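Side-chain contacts in epsin-2 (Saccharomyces cerevisiae, PDB 6ENR), which binds membranes rich in phosphatidylinositol 4,5-bisphosphate and phosphatidylinositol 3,5-bisphosphate and is required for endocytosis and the localisation of actin: residues Asp25-Asp30 with Met56-Lys61; Pro34-Leu39 with Leu80-Arg85. One frame throughout, in Å; residues are numbered along the deposited sequence.

Contact 1 (Asp25-Asp30 with Met56-Lys61); sequences DATAND and MDMLDK
Thr27 meets Met58 and Leu59 through aliphatic groups and a hydroxyl, with no ring, amide or carboxylate lying between the two segments, so there is neither stacking nor a flat face in this contact. The flat carboxylate of Asp57 instead serves its own helix: Lys61 NZ, one turn on, reaches both of its oxygens, lying 3.2 Å from Asp57 OD2, in a salt bridge whose hydrogen bonds are weak. Across the contact the two branches of Thr27 divide the work. Its methyl CG2 approaches the CD2 methyl of Leu59 at 3.9 Å, the two side chains running roughly perpendicular. On the other branch Thr27 OG1 meets Met58 CG at a looser 4.2 Å, the two side chains crossing at a slant. Met58 sets CG anti to its backbone N (chi1 -178°), which aims the methylene at the threonine, and bends at the next two torsions carry the methyl CE off again.

The contact joins the chain around the C-terminal part of helix 19-26 to the second half of helix 49-63 within the all-helical ENTH domain. Helix 70-86 closes the corner, with Ser76 against Thr27 and Val79 against Leu59, and its Lys75 holds the loop that follows Thr27.

The hydroxyl of Thr27 sits between its own N and carbonyl carbon (chi1 64°) and is engaged by two polar partners: it is bonded to the carbonyl O of Val23, one turn earlier, and receives a hydrogen bond from Arg62 NH1. The methylene of Met58 therefore packs against an oxygen that is already satisfied.

Contact 2 (Pro34-Leu39 with Leu80-Arg85); sequences PSIDTL and LDYLVR
Tyr82 extends from helix 70-86 towards the first turn of helix 36-45, where Leu39 and Ile36 receive it. With CG anti to the backbone N (chi1 -168°), the ring is carried toward helix 36-45. Its CB starts the contact, 4.0 Å from Leu39 CD2. Farther along, Leu39 CD1 lies 3.9 Å from ring atom CD1, while Leu39 CB sits almost exactly over the middle of one face, 3.6 Å from the centroid and only 10° off the ring normal, a clear CH-pi contact. The two long sides of the ring then meet different things: CE2 comes within 3.5 Å of the carbonyl O of Leu39, and CE1 meets the CD1 methyl of Ile36 obliquely at 3.9 Å. At the tip, OH is hydrogen-bonded to Asp40 OD1, the residue after Leu39, and the ring also meets that of Phe86. Putting an alanine here would probably leave Leu39 CB without its aromatic cover and Asp40 without its hydroxyl partner, opening a gap between the two helices. No hydrogen bond links 34-39 with 80-85 themselves; they are joined by aliphatic carbon on an aromatic face, and the bond between the hydroxyl and Asp40 is likely to hold the far end of the ring in place over Leu39.

How the contacts relate
Contacts 1 and 2 lie with their centres 12 Å apart, each about 8 Å from the centre of the chain, and their segments alternate along the sequence. They touch on two fronts. On one, helix 19-26 adjoins the start of helix 36-45, with Ala26 CB 3.6 Å from Thr38 CG2. On the other, helix 49-63 lies against helix 70-86, where Leu59 CD1 is 3.9 Å from Leu83 CD1 and Met56 CE is 3.8 Å from Leu80 CD1. Leu59 of contact 1 thus also packs against the helix that carries Tyr82. Together the contacts link four helices of the ENTH domain, contact 1 in the buried interior and contact 2 toward the surface.

Contact 1 (Asp25-Asp30 with Met56-Lys61)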
# COMPACT_ATOMS: atom_id res chain seq x y z
N ASP A 25 5.57 10.68 -4.34
CA ASP A 25 4.94 10.76 -5.65
C ASP A 25 4.03 9.59 -5.97
O ASP A 25 2.92 9.76 -6.57
CB ASP A 25 6.03 10.92 -6.72
CG ASP A 25 6.73 12.27 -6.63
OD1 ASP A 25 6.33 13.14 -5.83
OD2 ASP A 25 7.74 12.45 -7.37
N ALA A 26 4.44 8.42 -5.52
CA ALA A 26 3.70 7.19 -5.72
C ALA A 26 2.30 7.20 -5.06
O ALA A 26 1.47 6.44 -5.47
CB ALA A 26 4.47 6.01 -5.17
N THR A 27 2.14 8.03 -4.02
CA THR A 27 0.94 8.04 -3.17
C THR A 27 0.28 9.40 -3.14
O THR A 27 -0.63 9.60 -2.34
CB THR A 27 1.27 7.55 -1.77
OG1 THR A 27 2.18 8.46 -1.14
CG2 THR A 27 1.87 6.17 -1.88
N ALA A 28 0.67 10.28 -4.08
CA ALA A 28 0.15 11.62 -4.16
C ALA A 28 -1.36 11.65 -4.46
O ALA A 28 -1.94 10.75 -5.08
CB ALA A 28 0.96 12.46 -5.20
N ASN A 29 -1.96 12.74 -4.00
CA ASN A 29 -3.40 12.96 -4.13
C ASN A 29 -3.69 13.45 -5.53
O ASN A 29 -3.84 14.66 -5.76
CB ASN A 29 -3.88 14.01 -3.05
CG ASN A 29 -5.40 14.19 -3.07
OD1 ASN A 29 -6.11 13.30 -3.59
ND2 ASN A 29 -5.91 15.31 -2.54
N ASP A 30 -3.77 12.55 -6.49
CA ASP A 30 -4.06 12.93 -7.86
C ASP A 30 -4.54 11.67 -8.47
O ASP A 30 -4.52 10.65 -7.79
CB ASP A 30 -2.81 13.51 -8.56
CG ASP A 30 -1.69 12.50 -8.75
OD1 ASP A 30 -1.96 11.38 -9.17
OD2 ASP A 30 -0.53 12.85 -8.48
N MET A 56 7.79 2.95 4.59
CA MET A 56 6.71 2.53 5.53
C MET A 56 6.24 3.68 6.36
O MET A 56 5.06 3.75 6.70
CB MET A 56 7.18 1.33 6.35
CG MET A 56 7.62 0.06 5.61
SD MET A 56 6.64 -0.42 4.11
CE MET A 56 5.22 -1.14 4.88
N ASP A 57 7.12 4.65 6.67
CA ASP A 57 6.71 5.86 7.39
C ASP A 57 5.64 6.62 6.61
O ASP A 57 4.58 7.05 7.18
CB ASP A 57 7.88 6.76 7.67
CG ASP A 57 7.58 7.84 8.71
OD1 ASP A 57 7.10 7.55 9.83
OD2 ASP A 57 7.87 8.96 8.40
N MET A 58 5.92 6.83 5.33
CA MET A 58 4.99 7.52 4.47
C MET A 58 3.73 6.74 4.21
O MET A 58 2.61 7.32 4.16
CB MET A 58 5.62 7.86 3.11
CG MET A 58 4.70 8.64 2.17
SD MET A 58 3.96 10.13 2.89
CE MET A 58 5.51 10.99 3.19
N LEU A 59 3.89 5.44 3.99
CA LEU A 59 2.70 4.61 3.81
C LEU A 59 1.81 4.57 5.05
O LEU A 59 0.57 4.61 4.96
CB LEU A 59 3.06 3.24 3.33
CG LEU A 59 3.76 3.08 2.00
CD1 LEU A 59 4.16 1.64 1.73
CD2 LEU A 59 2.83 3.59 0.89
N ASP A 60 2.42 4.52 6.22
CA ASP A 60 1.63 4.56 7.46
C ASP A 60 0.81 5.83 7.52
O ASP A 60 -0.38 5.78 7.84
CB ASP A 60 2.61 4.47 8.64
CG ASP A 60 1.97 4.15 9.99
OD1 ASP A 60 0.79 3.74 10.06
OD2 ASP A 60 2.72 4.36 11.00
N LYS A 61 1.44 6.99 7.25
CA LYS A 61 0.72 8.28 7.25
C LYS A 61 -0.44 8.36 6.28
O LYS A 61 -1.57 8.76 6.65
CB LYS A 61 1.69 9.47 6.99
CG LYS A 61 2.76 9.64 8.07
CD LYS A 61 3.91 10.54 7.56
CE LYS A 61 4.65 11.23 8.68
NZ LYS A 61 5.22 10.30 9.69

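Contact 2 (Pro34-Leu39 with Leu80-Arg85)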
# COMPACT_ATOMS: atom_id res chain seq x y z
N PRO A 34 0.03 4.57 -9.41
CA PRO A 34 1.48 4.37 -9.41
C PRO A 34 1.93 3.46 -10.54
O PRO A 34 1.33 2.41 -10.75
CB PRO A 34 1.76 3.68 -8.08
CG PRO A 34 0.48 3.65 -7.35
CD PRO A 34 -0.63 4.01 -8.24
N SER A 35 2.98 3.89 -11.23
CA SER A 35 3.51 3.15 -12.35
C SER A 35 4.25 1.90 -11.86
O SER A 35 4.79 1.89 -10.75
CB SER A 35 4.49 4.03 -13.16
OG SER A 35 5.66 4.27 -12.40
N ILE A 36 4.29 0.88 -12.71
CA ILE A 36 5.06 -0.33 -12.35
C ILE A 36 6.53 0.03 -12.16
O ILE A 36 7.22 -0.56 -11.35
CB ILE A 36 4.78 -1.53 -13.31
CG1 ILE A 36 3.38 -2.05 -13.04
CG2 ILE A 36 5.66 -2.73 -13.01
CD1 ILE A 36 3.19 -2.85 -11.74
N ASP A 37 7.01 1.02 -12.87
CA ASP A 37 8.38 1.43 -12.78
C ASP A 37 8.63 1.80 -11.30
O ASP A 37 9.57 1.36 -10.68
CB ASP A 37 8.67 2.64 -13.70
CG ASP A 37 8.56 2.33 -15.20
OD1 ASP A 37 8.29 1.15 -15.56
OD2 ASP A 37 8.72 3.26 -16.03
N THR A 38 7.72 2.61 -10.78
CA THR A 38 7.77 3.17 -9.42
C THR A 38 7.60 2.08 -8.36
O THR A 38 8.32 2.10 -7.37
CB THR A 38 6.63 4.22 -9.26
OG1 THR A 38 6.93 5.33 -10.10
CG2 THR A 38 6.44 4.67 -7.83
N LEU A 39 6.63 1.20 -8.57
CA LEU A 39 6.37 0.06 -7.62
C LEU A 39 7.59 -0.84 -7.55
O LEU A 39 8.10 -1.15 -6.45
CB LEU A 39 5.17 -0.74 -8.06
CG LEU A 39 3.82 0.05 -7.95
CD1 LEU A 39 2.76 -0.73 -8.63
CD2 LEU A 39 3.34 0.27 -6.53
N LEU A 80 1.22 -1.09 -1.03
CA LEU A 80 1.39 -2.13 -0.05
C LEU A 80 1.19 -3.54 -0.68
O LEU A 80 1.95 -4.48 -0.45
CB LEU A 80 0.46 -1.82 1.10
CG LEU A 80 0.72 -2.31 2.47
CD1 LEU A 80 2.15 -2.05 2.92
CD2 LEU A 80 -0.34 -1.74 3.41
N ASP A 81 0.15 -3.61 -1.50
CA ASP A 81 -0.20 -4.81 -2.20
C ASP A 81 0.99 -5.30 -3.02
O ASP A 81 1.26 -6.51 -3.04
CB ASP A 81 -1.41 -4.55 -3.14
CG ASP A 81 -2.24 -5.80 -3.44
OD1 ASP A 81 -2.35 -6.66 -2.56
OD2 ASP A 81 -2.83 -5.91 -4.54
N TYR A 82 1.72 -4.39 -3.67
CA TYR A 82 2.89 -4.73 -4.47
C TYR A 82 4.05 -5.16 -3.56
O TYR A 82 4.65 -6.19 -3.77
CB TYR A 82 3.31 -3.55 -5.37
CG TYR A 82 4.31 -3.93 -6.42
CD1 TYR A 82 3.88 -4.39 -7.68
CD2 TYR A 82 5.66 -3.83 -6.19
CE1 TYR A 82 4.80 -4.74 -8.69
CE2 TYR A 82 6.57 -4.22 -7.15
CZ TYR A 82 6.10 -4.68 -8.40
OH TYR A 82 7.00 -5.06 -9.30
N LEU A 83 4.31 -4.40 -2.50
CA LEU A 83 5.41 -4.73 -1.61
C LEU A 83 5.28 -6.09 -0.94
O LEU A 83 6.27 -6.80 -0.70
CB LEU A 83 5.58 -3.62 -0.58
CG LEU A 83 6.07 -2.28 -1.06
CD1 LEU A 83 6.11 -1.33 0.11
CD2 LEU A 83 7.39 -2.33 -1.80
N VAL A 84 4.08 -6.45 -0.52
CA VAL A 84 3.94 -7.74 0.15
C VAL A 84 4.28 -8.94 -0.73
O VAL A 84 4.69 -9.99 -0.23
CB VAL A 84 2.58 -7.93 0.81
CG1 VAL A 84 2.33 -6.87 1.87
CG2 VAL A 84 1.49 -8.11 -0.18
N ARG A 85 4.18 -8.76 -2.05
CA ARG A 85 4.64 -9.80 -3.02
C ARG A 85 6.04 -9.66 -3.51
O ARG A 85 6.79 -10.65 -3.54
CB ARG A 85 3.73 -9.76 -4.23
CG ARG A 85 2.30 -9.83 -3.92
CD ARG A 85 1.48 -9.40 -5.14
NE ARG A 85 0.15 -9.98 -5.12
CZ ARG A 85 -0.85 -9.57 -4.37
NH1 ARG A 85 -0.73 -8.53 -3.57
NH2 ARG A 85 -2.02 -10.22 -4.43